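PDB 2WUI: transcriptional regulator from Pseudomonas aeruginosa, which probably binds DNA as a TetR-family repressor, known as MexZ, with a key part in the antibiotic resistance of this bacterium. Local coordinates for residues Val58-Cys63 with Glu120-Arg125; Pro80-Leu85 with Arg147-Ala152. All coordinates share one frame; numbering follows the deposited sequence.

Both contacts join parts of the chain about sixty residues apart, and they lie on opposite sides of its centre, with nearest atoms about 19 Å from each other. Helix 120-146 connects them: its first turn takes part in interaction 1, and the loop that follows its last turn supplies one side of interaction 2. Each is partly buried. Interaction 1 is helix against helix, apolar, without a hydrogen bond between its segments, and it ties the family's N-terminal region to the helices that follow. Interaction 2 is loop against helix start, farther from the centre of the chain (about 23 Å against 14 Å, contact centres to chain centre), where a carboxylate holds a backbone N-H beside a small leucine contact.

Interaction 1. Residues Val58-Cys63 with Glu120-Arg125; sequences VCLAMC and EPLLRR
Helix segments Val58-Cys63 and Glu120-Arg125 run nearly parallel, their axes 10.3 Å apart at closest approach and inclined by 15°, the CA atoms of Leu60 and Leu122 being the nearest across the pair, 6.7 Å apart. Leu60 carries most of the contact. Its CB does not point straight at the other helix, but with CG anti to the carbonyl carbon (chi1 -65°) the forked end swings across the gap and its two methyls divide the work. CD1 lies 4.1 Å from Pro121 CB, the leucine side chain standing roughly at right angles to the proline, while CD2 approaches the backbone oxygen Pro121 O at 3.8 Å and points toward Leu122, how closely being uncertain at this resolution. The Leu122 contact rests on Cys59, whose SG is 4.1 Å from Leu122 CD1, a loose apolar touch. Arg125, one turn along from Pro121, sets out toward the first helix and bends at chi2 (71°), so that its guanidinium lies with one face over Leu60 CB and its NH2 stands 4.1 Å from Leu60 CD1. The charge itself is met by Asp64, on the next turn of helix 55-67, in a salt bridge from NH1. The aliphatic seam is thus bordered by an ionic link between the same two helices. Met62 and Cys63 extend the first helix's packing to Val105 on helix 101-110, and Met62 also reaches helix 11-26. Such apolar packing of helix 55-67, which follows the predicted helix-turn-helix, against a later helix is consistent with the junction between DNA-binding and C-terminal domains in TetR-family regulators.

Interaction 2. Residues Pro80-Leu85 with Arg147-Ala152; sequences PALDIL and RGELPA
Glu149 reaches from the loop Arg147-Ala152 to the start of helix 81-97, where its carboxylate receives the backbone N-H of Ala81. The main bond runs from Ala81 N to Glu149 OE2 at 2.8 Å, with an N-H...O angle of 152°, and uses the syn lone pair of that oxygen, on the side of OE1. A second, weak bond from the same N-H goes to Glu149 OE1 at 3.0 Å and is strongly bent, at 122°. One donor is therefore shared unequally between two oxygens. The glutamate chain, extended beyond CG (chi2 171°), carries its head group the full length of the gap to Pro80 and Ala81, while Pro80 borders the carboxylate. Pro80 occupies the N-cap position, and its carbonyl O accepts Ile84 N as well as a weak bond from Asp83 N. The Ala81 N-H, in the first turn, has no carbonyl of its own helix to bind and is met by Glu149. A negative group at this helix end would probably also be favoured by the helix dipole. Beside the polar pair, Leu82 and Glu149 run antiparallel alongside one another, the CD2 methyl of Leu82 bordering the carboxylate; Leu82 then meets Leu150 tip to tip, its CD2 4.0 Å from Leu150 CG. Both leucines also touch Ala144 of helix 120-146 and side chains of helix 185-201, Leu82 on Leu196 and Leu150 on Leu199, which places their apolar contact among three helices. Together these features amount to a distant carboxylate accepting a first-turn N-H at the N-terminus of a helix, tying the loop after helix 120-146 to the start of helix 81-97 in the all-helical chain.

Interaction 1. Residues Val58-Cys63 with Glu120-Arg125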
loop_
_atom_site.group_PDB
_atom_site.type_symbol
_atom_site.label_atom_id
_atom_site.label_comp_id
_atom_site.label_asym_id
_atom_site.label_seq_id
_atom_site.Cartn_x
_atom_site.Cartn_y
_atom_site.Cartn_z
ATOM N N VAL A 58 -22.691 16.605 -6.181
ATOM C CA VAL A 58 -22.355 16.123 -7.502
ATOM C C VAL A 58 -21.384 14.973 -7.336
ATOM O O VAL A 58 -21.323 14.065 -8.154
ATOM C CB VAL A 58 -21.682 17.226 -8.353
ATOM C CG1 VAL A 58 -20.176 17.056 -8.344
ATOM C CG2 VAL A 58 -22.192 17.190 -9.776
ATOM N N CYS A 59 -20.619 15.012 -6.258
ATOM C CA CYS A 59 -19.510 14.088 -6.119
ATOM C C CYS A 59 -19.930 12.707 -5.646
ATOM O O CYS A 59 -19.495 11.682 -6.188
ATOM C CB CYS A 59 -18.484 14.643 -5.160
ATOM S SG CYS A 59 -16.986 13.737 -5.349
ATOM N N LEU A 60 -20.756 12.693 -4.607
ATOM C CA LEU A 60 -21.386 11.473 -4.143
ATOM C C LEU A 60 -22.099 10.821 -5.313
ATOM O O LEU A 60 -21.980 9.615 -5.524
ATOM C CB LEU A 60 -22.376 11.781 -3.024
ATOM C CG LEU A 60 -21.767 12.340 -1.740
ATOM C CD1 LEU A 60 -22.830 12.454 -0.672
ATOM C CD2 LEU A 60 -20.650 11.446 -1.265
ATOM N N ALA A 61 -22.820 11.626 -6.084
ATOM C CA ALA A 61 -23.543 11.120 -7.247
ATOM C C ALA A 61 -22.610 10.513 -8.287
ATOM O O ALA A 61 -22.920 9.465 -8.855
ATOM C CB ALA A 61 -24.401 12.205 -7.865
ATOM N N MET A 62 -21.470 11.151 -8.533
ATOM C CA MET A 62 -20.485 10.570 -9.453
ATOM C C MET A 62 -19.957 9.221 -8.955
ATOM O O MET A 62 -19.675 8.322 -9.747
ATOM C CB MET A 62 -19.327 11.537 -9.712
ATOM C CG MET A 62 -17.960 10.873 -9.780
ATOM S SD MET A 62 -16.666 12.080 -10.119
ATOM C CE MET A 62 -15.379 11.574 -8.952
ATOM N N CYS A 63 -19.836 9.089 -7.639
ATOM C CA CYS A 63 -19.335 7.866 -7.036
ATOM C C CYS A 63 -20.334 6.728 -7.138
ATOM O O CYS A 63 -19.941 5.561 -7.210
ATOM C CB CYS A 63 -18.979 8.098 -5.566
ATOM S SG CYS A 63 -17.290 8.723 -5.295
ATOM N N GLU A 120 -16.354 14.692 4.616
ATOM C CA GLU A 120 -16.769 13.611 5.510
ATOM C C GLU A 120 -17.600 12.556 4.780
ATOM O O GLU A 120 -17.312 11.360 4.870
ATOM C CB GLU A 120 -17.554 14.153 6.704
ATOM C CG GLU A 120 -17.972 13.106 7.705
ATOM C CD GLU A 120 -16.795 12.510 8.452
ATOM O OE1 GLU A 120 -15.723 13.163 8.475
ATOM O OE2 GLU A 120 -16.951 11.394 9.015
ATOM N N PRO A 121 -18.625 13.001 4.038
ATOM C CA PRO A 121 -19.528 12.096 3.313
ATOM C C PRO A 121 -18.778 11.270 2.276
ATOM O O PRO A 121 -19.183 10.145 1.959
ATOM C CB PRO A 121 -20.487 13.052 2.594
ATOM C CG PRO A 121 -20.334 14.357 3.288
ATOM C CD PRO A 121 -18.923 14.411 3.760
ATOM N N LEU A 122 -17.710 11.850 1.737
ATOM C CA LEU A 122 -16.867 11.168 0.774
ATOM C C LEU A 122 -16.118 10.088 1.500
ATOM O O LEU A 122 -16.085 8.936 1.079
ATOM C CB LEU A 122 -15.851 12.134 0.174
ATOM C CG LEU A 122 -16.366 12.939 -1.014
ATOM C CD1 LEU A 122 -17.591 12.262 -1.569
ATOM C CD2 LEU A 122 -16.675 14.344 -0.612
ATOM N N LEU A 123 -15.509 10.493 2.603
ATOM C CA LEU A 123 -14.762 9.591 3.443
ATOM C C LEU A 123 -15.648 8.420 3.807
ATOM O O LEU A 123 -15.273 7.275 3.609
ATOM C CB LEU A 123 -14.294 10.326 4.693
ATOM C CG LEU A 123 -13.028 9.750 5.324
ATOM C CD1 LEU A 123 -12.574 10.595 6.521
ATOM C CD2 LEU A 123 -13.222 8.267 5.706
ATOM N N ARG A 124 -16.840 8.708 4.308
ATOM C CA ARG A 124 -17.749 7.649 4.719
ATOM C C ARG A 124 -18.037 6.701 3.559
ATOM O O ARG A 124 -17.927 5.485 3.704
ATOM C CB ARG A 124 -19.055 8.232 5.268
ATOM C CG ARG A 124 -18.935 8.942 6.622
ATOM C CD ARG A 124 -19.405 8.070 7.803
ATOM N NE ARG A 124 -20.149 8.858 8.796
ATOM C CZ ARG A 124 -20.531 8.421 9.998
ATOM N NH1 ARG A 124 -21.208 9.232 10.807
ATOM N NH2 ARG A 124 -20.235 7.185 10.400
ATOM N N ARG A 125 -18.398 7.258 2.410
ATOM C CA ARG A 125 -18.740 6.437 1.256
ATOM C C ARG A 125 -17.639 5.420 1.005
ATOM O O ARG A 125 -17.876 4.216 1.011
ATOM C CB ARG A 125 -18.915 7.308 0.016
ATOM C CG ARG A 125 -19.937 6.770 -0.967
ATOM C CD ARG A 125 -21.345 6.916 -0.394
ATOM N NE ARG A 125 -22.349 7.032 -1.451
ATOM C CZ ARG A 125 -23.465 7.757 -1.352
ATOM N NH1 ARG A 125 -24.319 7.811 -2.368
ATOM N NH2 ARG A 125 -23.724 8.437 -0.240
#

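Interaction 2. Residues Pro80-Leu85 with Arg147-Ala152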
loop_
_atom_site.group_PDB
_atom_site.type_symbol
_atom_site.label_atom_id
_atom_site.label_comp_id
_atom_site.label_asym_id
_atom_site.label_seq_id
_atom_site.Cartn_x
_atom_site.Cartn_y
_atom_site.Cartn_z
ATOM N N PRO A 80 -16.868 -23.775 -6.402
ATOM C CA PRO A 80 -16.246 -23.609 -5.082
ATOM C C PRO A 80 -16.327 -22.145 -4.635
ATOM O O PRO A 80 -16.319 -21.238 -5.480
ATOM C CB PRO A 80 -14.786 -23.996 -5.323
ATOM C CG PRO A 80 -14.771 -24.734 -6.615
ATOM C CD PRO A 80 -15.907 -24.200 -7.429
ATOM N N ALA A 81 -16.409 -21.902 -3.334
ATOM C CA ALA A 81 -16.537 -20.532 -2.876
ATOM C C ALA A 81 -15.284 -19.746 -3.242
ATOM O O ALA A 81 -15.349 -18.548 -3.509
ATOM C CB ALA A 81 -16.786 -20.485 -1.396
ATOM N N LEU A 82 -14.139 -20.420 -3.258
ATOM C CA LEU A 82 -12.901 -19.749 -3.615
ATOM C C LEU A 82 -12.867 -19.424 -5.098
ATOM O O LEU A 82 -12.137 -18.531 -5.525
ATOM C CB LEU A 82 -11.682 -20.585 -3.239
ATOM C CG LEU A 82 -11.211 -20.634 -1.778
ATOM C CD1 LEU A 82 -11.354 -19.270 -1.044
ATOM C CD2 LEU A 82 -11.891 -21.760 -1.026
ATOM N N ASP A 83 -13.644 -20.150 -5.894
ATOM C CA ASP A 83 -13.734 -19.811 -7.309
ATOM C C ASP A 83 -14.465 -18.493 -7.423
ATOM O O ASP A 83 -14.115 -17.658 -8.253
ATOM C CB ASP A 83 -14.428 -20.902 -8.131
ATOM C CG ASP A 83 -13.437 -21.924 -8.727
ATOM O OD1 ASP A 83 -13.817 -22.642 -9.690
ATOM O OD2 ASP A 83 -12.281 -22.003 -8.242
ATOM N N ILE A 84 -15.459 -18.291 -6.565
ATOM C CA ILE A 84 -16.142 -16.994 -6.496
ATOM C C ILE A 84 -15.233 -15.902 -5.930
ATOM O O ILE A 84 -15.123 -14.820 -6.497
ATOM C CB ILE A 84 -17.399 -17.049 -5.616
ATOM C CG1 ILE A 84 -18.443 -18.014 -6.199
ATOM C CG2 ILE A 84 -17.964 -15.660 -5.442
ATOM C CD1 ILE A 84 -19.378 -18.620 -5.136
ATOM N N LEU A 85 -14.578 -16.197 -4.812
ATOM C CA LEU A 85 -13.639 -15.261 -4.211
ATOM C C LEU A 85 -12.626 -14.747 -5.234
ATOM O O LEU A 85 -12.489 -13.545 -5.451
ATOM C CB LEU A 85 -12.919 -15.906 -3.025
ATOM C CG LEU A 85 -11.898 -14.992 -2.355
ATOM C CD1 LEU A 85 -12.537 -13.653 -2.038
ATOM C CD2 LEU A 85 -11.315 -15.625 -1.104
ATOM N N ARG A 147 -18.035 -25.443 3.672
ATOM C CA ARG A 147 -18.336 -26.216 2.477
ATOM C C ARG A 147 -17.291 -27.312 2.330
ATOM O O ARG A 147 -17.244 -28.007 1.320
ATOM C CB ARG A 147 -18.305 -25.285 1.255
ATOM C CG ARG A 147 -19.240 -25.663 0.132
ATOM C CD ARG A 147 -19.381 -24.543 -0.907
ATOM N NE ARG A 147 -20.281 -23.444 -0.525
ATOM C CZ ARG A 147 -21.131 -23.442 0.508
ATOM N NH1 ARG A 147 -21.244 -24.493 1.314
ATOM N NH2 ARG A 147 -21.889 -22.369 0.732
ATOM N N GLY A 148 -16.437 -27.448 3.337
ATOM C CA GLY A 148 -15.385 -28.447 3.311
ATOM C C GLY A 148 -14.175 -28.117 2.449
ATOM O O GLY A 148 -13.167 -28.811 2.542
ATOM N N GLU A 149 -14.249 -27.069 1.625
ATOM C CA GLU A 149 -13.106 -26.688 0.786
ATOM C C GLU A 149 -11.844 -26.242 1.555
ATOM O O GLU A 149 -10.775 -26.134 0.944
ATOM C CB GLU A 149 -13.481 -25.592 -0.226
ATOM C CG GLU A 149 -14.785 -25.819 -0.999
ATOM C CD GLU A 149 -15.215 -24.590 -1.816
ATOM O OE1 GLU A 149 -14.359 -23.692 -2.033
ATOM O OE2 GLU A 149 -16.402 -24.523 -2.241
ATOM N N LEU A 150 -11.955 -25.948 2.855
ATOM C CA LEU A 150 -10.788 -25.496 3.642
ATOM C C LEU A 150 -10.797 -26.018 5.088
ATOM O O LEU A 150 -11.855 -26.295 5.651
ATOM C CB LEU A 150 -10.656 -23.962 3.665
ATOM C CG LEU A 150 -10.418 -23.100 2.413
ATOM C CD1 LEU A 150 -10.019 -21.689 2.825
ATOM C CD2 LEU A 150 -9.372 -23.679 1.471
ATOM N N PRO A 151 -9.614 -26.131 5.704
ATOM C CA PRO A 151 -9.536 -26.768 7.022
ATOM C C PRO A 151 -10.442 -26.127 8.066
ATOM O O PRO A 151 -10.287 -24.937 8.395
ATOM C CB PRO A 151 -8.088 -26.534 7.462
ATOM C CG PRO A 151 -7.418 -25.754 6.390
ATOM C CD PRO A 151 -8.299 -25.730 5.180
ATOM N N ALA A 152 -11.368 -26.907 8.617
ATOM C CA ALA A 152 -12.052 -26.449 9.816
ATOM C C ALA A 152 -10.908 -26.308 10.777
ATOM O O ALA A 152 -9.966 -27.105 10.725
ATOM C CB ALA A 152 -13.034 -27.479 10.312
#